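Local coordinates for thermostable carboxypeptidase 1 (Pyrococcus furiosus, PDB 1K9X), which is a cobalt-dependent metallocarboxypeptidase of the M32 family that removes amino acids one after another from the C-terminus of peptides with broad specificity, at residues 301-306 against 425-430; 312-317 against 443-448; 435-440 against 458-463. All blocks are in the same frame, centred on the assembly; numbering follows the deposited sequence.

Contact 1. Residues 301-306 against 425-430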
loop_
_atom_site.group_PDB
_atom_site.type_symbol
_atom_site.label_atom_id
_atom_site.label_comp_id
_atom_site.label_asym_id
_atom_site.label_seq_id
_atom_site.Cartn_x
_atom_site.Cartn_y
_atom_site.Cartn_z
ATOM N N GLN A 301 -3.800 -19.194 17.869
ATOM C CA GLN A 301 -2.954 -18.101 18.349
ATOM C C GLN A 301 -3.723 -16.837 18.714
ATOM O O GLN A 301 -3.381 -16.162 19.674
ATOM C CB GLN A 301 -1.883 -17.757 17.307
ATOM C CG GLN A 301 -0.926 -18.897 17.070
ATOM C CD GLN A 301 -0.330 -19.391 18.370
ATOM O OE1 GLN A 301 0.521 -18.719 18.971
ATOM N NE2 GLN A 301 -0.793 -20.558 18.833
ATOM N N SER A 302 -4.758 -16.506 17.950
ATOM C CA SER A 302 -5.526 -15.315 18.257
ATOM C C SER A 302 -6.387 -15.570 19.492
ATOM O O SER A 302 -6.546 -14.693 20.345
ATOM C CB SER A 302 -6.393 -14.911 17.054
ATOM O OG SER A 302 -7.214 -15.988 16.643
ATOM N N ARG A 303 -6.922 -16.783 19.592
ATOM C CA ARG A 303 -7.755 -17.173 20.729
ATOM C C ARG A 303 -6.941 -17.302 22.000
ATOM O O ARG A 303 -7.442 -17.022 23.093
ATOM C CB ARG A 303 -8.464 -18.499 20.449
ATOM C CG ARG A 303 -9.527 -18.410 19.357
ATOM C CD ARG A 303 -10.614 -17.375 19.692
ATOM N NE ARG A 303 -11.694 -17.394 18.703
ATOM C CZ ARG A 303 -12.781 -16.628 18.757
ATOM N NH1 ARG A 303 -12.941 -15.769 19.755
ATOM N NH2 ARG A 303 -13.717 -16.731 17.822
ATOM N N PHE A 304 -5.688 -17.734 21.856
ATOM C CA PHE A 304 -4.798 -17.900 22.997
ATOM C C PHE A 304 -4.655 -16.566 23.721
ATOM O O PHE A 304 -4.878 -16.470 24.929
ATOM C CB PHE A 304 -3.415 -18.378 22.538
ATOM C CG PHE A 304 -2.440 -18.571 23.668
ATOM C CD1 PHE A 304 -2.540 -19.672 24.509
ATOM C CD2 PHE A 304 -1.446 -17.631 23.914
ATOM C CE1 PHE A 304 -1.661 -19.835 25.584
ATOM C CE2 PHE A 304 -0.561 -17.783 24.985
ATOM C CZ PHE A 304 -0.670 -18.886 25.819
ATOM N N TRP A 305 -4.283 -15.531 22.972
ATOM C CA TRP A 305 -4.115 -14.200 23.550
ATOM C C TRP A 305 -5.451 -13.552 23.904
ATOM O O TRP A 305 -5.623 -13.011 25.001
ATOM C CB TRP A 305 -3.343 -13.297 22.584
ATOM C CG TRP A 305 -1.910 -13.653 22.480
ATOM C CD1 TRP A 305 -1.343 -14.553 21.622
ATOM C CD2 TRP A 305 -0.851 -13.177 23.324
ATOM N NE1 TRP A 305 0.001 -14.667 21.882
ATOM C CE2 TRP A 305 0.329 -13.838 22.924
ATOM C CE3 TRP A 305 -0.787 -12.259 24.382
ATOM C CZ2 TRP A 305 1.563 -13.613 23.544
ATOM C CZ3 TRP A 305 0.440 -12.035 24.998
ATOM C CH2 TRP A 305 1.596 -12.711 24.577
ATOM N N GLU A 306 -6.395 -13.600 22.972
ATOM C CA GLU A 306 -7.701 -13.008 23.205
ATOM C C GLU A 306 -8.423 -13.567 24.435
ATOM O O GLU A 306 -8.742 -12.824 25.367
ATOM C CB GLU A 306 -8.598 -13.208 21.979
ATOM C CG GLU A 306 -9.881 -12.395 22.038
ATOM C CD GLU A 306 -11.031 -13.042 21.287
ATOM O OE1 GLU A 306 -10.808 -13.638 20.209
ATOM O OE2 GLU A 306 -12.171 -12.931 21.775
ATOM N N ILE A 425 -11.481 -25.277 15.971
ATOM C CA ILE A 425 -10.156 -25.831 16.155
ATOM C C ILE A 425 -9.319 -24.790 16.890
ATOM O O ILE A 425 -8.651 -25.102 17.872
ATOM C CB ILE A 425 -9.537 -26.192 14.794
ATOM C CG1 ILE A 425 -10.271 -27.420 14.240
ATOM C CG2 ILE A 425 -8.030 -26.406 14.931
ATOM C CD1 ILE A 425 -9.740 -27.944 12.940
ATOM N N GLY A 426 -9.391 -23.543 16.430
ATOM C CA GLY A 426 -8.650 -22.472 17.074
ATOM C C GLY A 426 -8.985 -22.334 18.551
ATOM O O GLY A 426 -8.092 -22.194 19.388
ATOM N N THR A 427 -10.274 -22.383 18.873
ATOM C CA THR A 427 -10.731 -22.262 20.247
ATOM C C THR A 427 -10.285 -23.441 21.120
ATOM O O THR A 427 -9.825 -23.246 22.251
ATOM C CB THR A 427 -12.282 -22.133 20.297
ATOM O OG1 THR A 427 -12.656 -20.756 20.142
ATOM C CG2 THR A 427 -12.826 -22.645 21.606
ATOM N N LEU A 428 -10.420 -24.656 20.600
ATOM C CA LEU A 428 -10.030 -25.845 21.355
ATOM C C LEU A 428 -8.519 -25.862 21.581
ATOM O O LEU A 428 -8.049 -26.076 22.701
ATOM C CB LEU A 428 -10.448 -27.116 20.607
ATOM C CG LEU A 428 -11.936 -27.273 20.285
ATOM C CD1 LEU A 428 -12.178 -28.589 19.545
ATOM C CD2 LEU A 428 -12.742 -27.215 21.568
ATOM N N LEU A 429 -7.775 -25.636 20.501
ATOM C CA LEU A 429 -6.320 -25.622 20.528
ATOM C C LEU A 429 -5.759 -24.631 21.537
ATOM O O LEU A 429 -4.786 -24.937 22.226
ATOM C CB LEU A 429 -5.783 -25.297 19.133
ATOM C CG LEU A 429 -5.194 -26.406 18.259
ATOM C CD1 LEU A 429 -5.946 -27.712 18.442
ATOM C CD2 LEU A 429 -5.239 -25.953 16.806
ATOM N N SER A 430 -6.367 -23.453 21.645
ATOM C CA SER A 430 -5.869 -22.447 22.582
ATOM C C SER A 430 -5.875 -22.957 24.020
ATOM O O SER A 430 -4.949 -22.675 24.785
ATOM C CB SER A 430 -6.685 -21.155 22.492
ATOM O OG SER A 430 -7.924 -21.260 23.171
#
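G426 lies against the stem of R303: its carbonyl O is 3.9 Å from R303 CB, and with no side chain of its own it lets the arginine pass close to the helix backbone. At T427 the arginine turns past the hydroxyl, OG1 standing 3.8 Å from R303 NE without a hydrogen bond. One turn on comes S430, where the backbones are nearest, its CA 4.7 Å from that of F304. S430 OG is placed between its own backbone N and carbonyl carbon (chi1 78°) and binds T427 O at 2.9 Å, turning the hydroxyl back onto its own helix. S430 CB faces the other helix, 3.6 Å from F304 N and also against R303 CB, while S430 O lies at the edge of the F304 ring.

R303 NH1 forms a 3.0 Å salt bridge with E306 OE1, which also bonds to ND1 of H269. With a leucine in place of this arginine, the E306 carboxylate would probably lose a charged mate and sit less firmly against that histidine. Helix 421-438, with G426 close to E299, packs at -54° against helix 295-309, which thus brings the cobalt ligand E299 and second-shell E306 to the HEXXH metallopeptidase site.

Contact 2. Residues 312-317 against 443-448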
loop_
_atom_site.group_PDB
_atom_site.type_symbol
_atom_site.label_atom_id
_atom_site.label_comp_id
_atom_site.label_asym_id
_atom_site.label_seq_id
_atom_site.Cartn_x
_atom_site.Cartn_y
_atom_site.Cartn_z
ATOM N N SER A 312 -8.497 -13.255 31.196
ATOM C CA SER A 312 -8.086 -13.782 32.494
ATOM C C SER A 312 -8.127 -12.639 33.492
ATOM O O SER A 312 -8.106 -11.474 33.095
ATOM C CB SER A 312 -6.671 -14.353 32.416
ATOM O OG SER A 312 -5.721 -13.326 32.192
ATOM N N LYS A 313 -8.186 -12.955 34.784
ATOM C CA LYS A 313 -8.238 -11.899 35.786
ATOM C C LYS A 313 -6.909 -11.179 35.925
ATOM O O LYS A 313 -6.888 -9.998 36.275
ATOM C CB LYS A 313 -8.686 -12.423 37.158
ATOM C CG LYS A 313 -9.444 -11.327 37.946
ATOM C CD LYS A 313 -10.116 -11.853 39.178
ATOM C CE LYS A 313 -11.047 -12.997 38.845
ATOM N NZ LYS A 313 -11.206 -13.929 39.996
ATOM N N GLU A 314 -5.811 -11.886 35.648
ATOM C CA GLU A 314 -4.483 -11.285 35.720
ATOM C C GLU A 314 -4.429 -10.173 34.683
ATOM O O GLU A 314 -3.902 -9.099 34.954
ATOM C CB GLU A 314 -3.375 -12.305 35.405
ATOM C CG GLU A 314 -3.110 -13.350 36.488
ATOM C CD GLU A 314 -4.304 -14.239 36.755
ATOM O OE1 GLU A 314 -4.861 -14.814 35.798
ATOM O OE2 GLU A 314 -4.687 -14.367 37.932
ATOM N N PHE A 315 -4.975 -10.439 33.494
ATOM C CA PHE A 315 -4.968 -9.434 32.430
ATOM C C PHE A 315 -5.809 -8.235 32.820
ATOM O O PHE A 315 -5.405 -7.093 32.599
ATOM C CB PHE A 315 -5.494 -9.992 31.112
ATOM C CG PHE A 315 -5.306 -9.052 29.954
ATOM C CD1 PHE A 315 -4.035 -8.833 29.424
ATOM C CD2 PHE A 315 -6.383 -8.340 29.434
ATOM C CE1 PHE A 315 -3.835 -7.913 28.392
ATOM C CE2 PHE A 315 -6.199 -7.413 28.399
ATOM C CZ PHE A 315 -4.919 -7.200 27.878
ATOM N N VAL A 316 -6.974 -8.493 33.406
ATOM C CA VAL A 316 -7.850 -7.409 33.828
ATOM C C VAL A 316 -7.150 -6.517 34.860
ATOM O O VAL A 316 -7.256 -5.294 34.798
ATOM C CB VAL A 316 -9.182 -7.963 34.412
ATOM C CG1 VAL A 316 -10.045 -6.829 34.961
ATOM C CG2 VAL A 316 -9.948 -8.708 33.321
ATOM N N GLU A 317 -6.423 -7.123 35.795
ATOM C CA GLU A 317 -5.721 -6.349 36.827
ATOM C C GLU A 317 -4.618 -5.479 36.209
ATOM O O GLU A 317 -4.448 -4.322 36.580
ATOM C CB GLU A 317 -5.122 -7.291 37.879
ATOM C CG GLU A 317 -6.154 -8.110 38.661
ATOM C CD GLU A 317 -5.544 -9.344 39.315
ATOM O OE1 GLU A 317 -6.296 -10.171 39.866
ATOM O OE2 GLU A 317 -4.307 -9.493 39.276
ATOM N N ASP A 443 4.484 -20.480 36.556
ATOM C CA ASP A 443 3.997 -19.190 37.043
ATOM C C ASP A 443 3.428 -18.321 35.914
ATOM O O ASP A 443 3.460 -17.085 35.973
ATOM C CB ASP A 443 5.117 -18.451 37.774
ATOM C CG ASP A 443 6.227 -18.019 36.846
ATOM O OD1 ASP A 443 6.523 -18.776 35.903
ATOM O OD2 ASP A 443 6.805 -16.935 37.066
ATOM N N PHE A 444 2.902 -18.986 34.892
ATOM C CA PHE A 444 2.301 -18.328 33.726
ATOM C C PHE A 444 1.392 -17.147 34.103
ATOM O O PHE A 444 1.612 -16.020 33.653
ATOM C CB PHE A 444 1.493 -19.350 32.917
ATOM C CG PHE A 444 0.798 -18.765 31.725
ATOM C CD1 PHE A 444 1.496 -18.512 30.554
ATOM C CD2 PHE A 444 -0.551 -18.434 31.787
ATOM C CE1 PHE A 444 0.861 -17.933 29.447
ATOM C CE2 PHE A 444 -1.198 -17.858 30.699
ATOM C CZ PHE A 444 -0.488 -17.605 29.520
ATOM N N GLU A 445 0.374 -17.407 34.919
ATOM C CA GLU A 445 -0.556 -16.353 35.345
ATOM C C GLU A 445 0.162 -15.151 35.969
ATOM O O GLU A 445 -0.169 -13.998 35.678
ATOM C CB GLU A 445 -1.575 -16.907 36.358
ATOM C CG GLU A 445 -2.643 -17.816 35.755
ATOM C CD GLU A 445 -3.639 -18.349 36.783
ATOM O OE1 GLU A 445 -4.262 -17.541 37.518
ATOM O OE2 GLU A 445 -3.810 -19.588 36.847
ATOM N N GLU A 446 1.138 -15.430 36.833
ATOM C CA GLU A 446 1.897 -14.382 37.510
ATOM C C GLU A 446 2.630 -13.488 36.508
ATOM O O GLU A 446 2.774 -12.286 36.737
ATOM C CB GLU A 446 2.895 -15.021 38.479
ATOM C CG GLU A 446 3.694 -14.051 39.331
ATOM C CD GLU A 446 2.866 -13.385 40.419
ATOM O OE1 GLU A 446 3.468 -12.804 41.357
ATOM O OE2 GLU A 446 1.621 -13.434 40.333
ATOM N N LYS A 447 3.089 -14.078 35.402
ATOM C CA LYS A 447 3.799 -13.336 34.357
ATOM C C LYS A 447 2.865 -12.396 33.609
ATOM O O LYS A 447 3.258 -11.286 33.238
ATOM C CB LYS A 447 4.465 -14.292 33.365
ATOM C CG LYS A 447 5.595 -15.110 33.979
ATOM C CD LYS A 447 6.537 -15.682 32.931
ATOM C CE LYS A 447 7.695 -16.431 33.591
ATOM N NZ LYS A 447 8.388 -15.621 34.640
ATOM N N VAL A 448 1.631 -12.845 33.383
ATOM C CA VAL A 448 0.634 -12.027 32.704
ATOM C C VAL A 448 0.361 -10.794 33.557
ATOM O O VAL A 448 0.357 -9.666 33.052
ATOM C CB VAL A 448 -0.690 -12.793 32.512
ATOM C CG1 VAL A 448 -1.751 -11.869 31.937
ATOM C CG2 VAL A 448 -0.468 -14.000 31.596
#
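E314 and E445 meet through both their chains and their carboxylates. E314 CG presses on the carbonyl of E445, 3.1 Å from its O, and the E314 chain then bends at chi2, bringing its acid group over the stem of E445. There E314 OE2 comes to 3.2 Å from E445 OE1, with the two carboxylate planes 55° apart. Both atoms are acceptors and no hydrogen bond is made, so the proximity may raise the pKa of one of the acids. K438 forms a salt bridge to the other oxygen, E445 OE2, which probably offsets part of the charge.

Next to this pair V448 points at the first turn of helix 313-326. Its CG1, anti to the backbone N, lies 3.9 Å from E314 CB and 4.3 Å from F315 CB. That turn begins with an N-cap: S312 OG accepts from F315 N at 3.3 Å, with an N-H...O angle of 155°, and also bonds to I309 O at the end of the preceding helix. The two short helix segments run nearly parallel, their axes 8.8 Å apart.

Farther out, D443 occupies the equivalent position before helix 444-450 but makes no capping bond; its OD2 takes K447 NZ on the syn side at 3.2 Å. The other methyl of V448, CG2, rests over the rim of the F444 ring, and F444 in turn packs on F304 and I309.

Contact 3. Residues 435-440 against 458-463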
loop_
_atom_site.group_PDB
_atom_site.type_symbol
_atom_site.label_atom_id
_atom_site.label_comp_id
_atom_site.label_asym_id
_atom_site.label_seq_id
_atom_site.Cartn_x
_atom_site.Cartn_y
_atom_site.Cartn_z
ATOM N N TYR A 435 -2.776 -25.368 28.929
ATOM C CA TYR A 435 -2.364 -26.360 29.918
ATOM C C TYR A 435 -0.933 -26.852 29.703
ATOM O O TYR A 435 -0.250 -27.202 30.665
ATOM C CB TYR A 435 -3.334 -27.548 29.927
ATOM C CG TYR A 435 -4.648 -27.217 30.598
ATOM C CD1 TYR A 435 -5.825 -27.094 29.853
ATOM C CD2 TYR A 435 -4.701 -26.940 31.967
ATOM C CE1 TYR A 435 -7.016 -26.694 30.458
ATOM C CE2 TYR A 435 -5.891 -26.540 32.580
ATOM C CZ TYR A 435 -7.038 -26.415 31.813
ATOM O OH TYR A 435 -8.193 -25.980 32.392
ATOM N N HIS A 436 -0.475 -26.860 28.452
ATOM C CA HIS A 436 0.879 -27.308 28.150
ATOM C C HIS A 436 1.930 -26.268 28.508
ATOM O O HIS A 436 2.982 -26.611 29.041
ATOM C CB HIS A 436 0.994 -27.695 26.674
ATOM C CG HIS A 436 0.488 -29.073 26.383
ATOM N ND1 HIS A 436 1.227 -30.207 26.652
ATOM C CD2 HIS A 436 -0.716 -29.506 25.938
ATOM C CE1 HIS A 436 0.497 -31.276 26.390
ATOM N NE2 HIS A 436 -0.685 -30.878 25.957
ATOM N N ILE A 437 1.651 -25.000 28.227
ATOM C CA ILE A 437 2.600 -23.943 28.540
ATOM C C ILE A 437 2.718 -23.762 30.055
ATOM O O ILE A 437 3.720 -23.250 30.553
ATOM C CB ILE A 437 2.174 -22.585 27.907
ATOM C CG1 ILE A 437 3.357 -21.614 27.897
ATOM C CG2 ILE A 437 1.031 -21.957 28.710
ATOM C CD1 ILE A 437 3.096 -20.325 27.138
ATOM N N LYS A 438 1.695 -24.181 30.792
ATOM C CA LYS A 438 1.723 -24.021 32.239
ATOM C C LYS A 438 2.686 -24.960 32.962
ATOM O O LYS A 438 3.155 -24.637 34.052
ATOM C CB LYS A 438 0.317 -24.165 32.818
ATOM C CG LYS A 438 -0.195 -22.878 33.443
ATOM C CD LYS A 438 -1.549 -23.074 34.108
ATOM C CE LYS A 438 -1.937 -21.851 34.897
ATOM N NZ LYS A 438 -3.167 -22.091 35.699
ATOM N N LYS A 439 2.987 -26.115 32.372
ATOM C CA LYS A 439 3.926 -27.028 33.012
ATOM C C LYS A 439 5.376 -26.727 32.627
ATOM O O LYS A 439 6.307 -27.346 33.144
ATOM C CB LYS A 439 3.566 -28.491 32.723
ATOM C CG LYS A 439 3.329 -28.863 31.280
ATOM C CD LYS A 439 2.877 -30.318 31.220
ATOM C CE LYS A 439 2.616 -30.790 29.800
ATOM N NZ LYS A 439 2.074 -32.184 29.784
ATOM N N ASP A 440 5.561 -25.775 31.714
ATOM C CA ASP A 440 6.896 -25.345 31.312
ATOM C C ASP A 440 7.121 -24.006 31.989
ATOM O O ASP A 440 8.241 -23.650 32.356
ATOM C CB ASP A 440 7.002 -25.160 29.799
ATOM C CG ASP A 440 7.246 -26.454 29.071
ATOM O OD1 ASP A 440 7.705 -27.417 29.712
ATOM O OD2 ASP A 440 6.995 -26.507 27.855
ATOM N N ALA A 458 8.340 -16.530 23.719
ATOM C CA ALA A 458 9.438 -17.427 23.374
ATOM C C ALA A 458 8.926 -18.860 23.305
ATOM O O ALA A 458 9.258 -19.599 22.374
ATOM C CB ALA A 458 10.560 -17.315 24.406
ATOM N N TRP A 459 8.113 -19.257 24.282
ATOM C CA TRP A 459 7.540 -20.611 24.296
ATOM C C TRP A 459 6.724 -20.789 23.015
ATOM O O TRP A 459 6.837 -21.807 22.326
ATOM C CB TRP A 459 6.628 -20.802 25.521
ATOM C CG TRP A 459 6.229 -22.247 25.797
ATOM C CD1 TRP A 459 6.898 -23.145 26.577
ATOM C CD2 TRP A 459 5.063 -22.935 25.316
ATOM N NE1 TRP A 459 6.225 -24.342 26.621
ATOM C CE2 TRP A 459 5.093 -24.241 25.855
ATOM C CE3 TRP A 459 3.995 -22.574 24.486
ATOM C CZ2 TRP A 459 4.096 -25.192 25.588
ATOM C CZ3 TRP A 459 3.000 -23.522 24.219
ATOM C CH2 TRP A 459 3.060 -24.812 24.770
ATOM N N LEU A 460 5.903 -19.792 22.697
ATOM C CA LEU A 460 5.072 -19.833 21.487
ATOM C C LEU A 460 5.947 -19.993 20.254
ATOM O O LEU A 460 5.626 -20.744 19.335
ATOM C CB LEU A 460 4.243 -18.550 21.366
ATOM C CG LEU A 460 2.761 -18.604 21.752
ATOM C CD1 LEU A 460 2.525 -19.583 22.876
ATOM C CD2 LEU A 460 2.304 -17.196 22.140
ATOM N N ARG A 461 7.065 -19.280 20.252
ATOM C CA ARG A 461 8.021 -19.326 19.148
ATOM C C ARG A 461 8.625 -20.732 18.971
ATOM O O ARG A 461 8.556 -21.325 17.887
ATOM C CB ARG A 461 9.123 -18.300 19.414
ATOM C CG ARG A 461 10.162 -18.168 18.327
ATOM C CD ARG A 461 10.986 -16.922 18.583
ATOM N NE ARG A 461 11.111 -16.109 17.380
ATOM C CZ ARG A 461 11.246 -14.788 17.385
ATOM N NH1 ARG A 461 11.274 -14.128 18.536
ATOM N NH2 ARG A 461 11.350 -14.128 16.238
ATOM N N GLU A 462 9.195 -21.268 20.046
ATOM C CA GLU A 462 9.812 -22.599 20.025
ATOM C C GLU A 462 8.836 -23.716 19.649
ATOM O O GLU A 462 9.163 -24.631 18.883
ATOM C CB GLU A 462 10.398 -22.929 21.401
ATOM C CG GLU A 462 11.858 -23.315 21.383
ATOM C CD GLU A 462 12.203 -24.249 20.241
ATOM O OE1 GLU A 462 11.722 -25.405 20.236
ATOM O OE2 GLU A 462 12.956 -23.815 19.341
ATOM N N LYS A 463 7.633 -23.640 20.201
ATOM C CA LYS A 463 6.633 -24.661 19.953
ATOM C C LYS A 463 5.870 -24.588 18.637
ATOM O O LYS A 463 5.671 -25.606 17.984
ATOM C CB LYS A 463 5.642 -24.687 21.116
ATOM C CG LYS A 463 6.236 -25.204 22.423
ATOM C CD LYS A 463 6.664 -26.665 22.290
ATOM C CE LYS A 463 7.130 -27.245 23.615
ATOM N NZ LYS A 463 8.327 -26.543 24.140
#
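W459 NE1 donates to D440 OD2 in a short, almost straight hydrogen bond, 2.6 Å long with an N-H...O angle of 176°. The acceptor lies in the plane of the indole and offers its anti lone pair, while the carboxylate is turned 57° against the ring. The same oxygen faces K463 NZ across a long salt bridge of 3.9 Å, so it takes the indole N-H and also lies near the lysine charge. The contact thereby ties D440 and the C-terminal part of helix 421-438 to helix 454-465.

K463 reaches that point over the indole: its CG sits 3.6 Å above the centre of one face, and bends at chi2 and chi4 bring NZ toward the acid. I437 covers the opposite face. With CG1 anti to its backbone N (chi1 -164°), it makes a CH-pi contact in which CG1 is 3.6 Å from the centroid of the five-membered ring, and its CD1 lies 3.6 Å from W459 CE3. The benzo end of the indole reaches the backbone, W459 CZ2 coming to 3.5 Å from I437 CA, and H436 CB flanks W459 CH2. Beyond, I481 touches the tryptophan, while I437 CD1 approaches L460 CD1.

The buried indole thus has its one polar hydrogen satisfied and both faces covered, which should fix its rotation; the lysine and the N-H together are likely to keep D440 ionised.

Overall arrangement
From the N terminus, the chain passes the HEXXH helix 261-278 and enters helices 295-309 and 313-326, which supply the first halves of contacts 1 and 2. After about 120 residues it returns as helix 421-438, closing contact 1, and then as helix 444-450, closing contact 2, so these two loops cross. Contact 3 opens on helix 421-438 once contact 1 is closed, but before contact 2 is, and ends on helix 454-465; it follows contact 1 in series and crosses contact 2. Between them, F304 packs on I437 and L460, F444 on I437, and L460 on Q301 and W305; the three contacts together join five helices, with contact 1 next to the metal site.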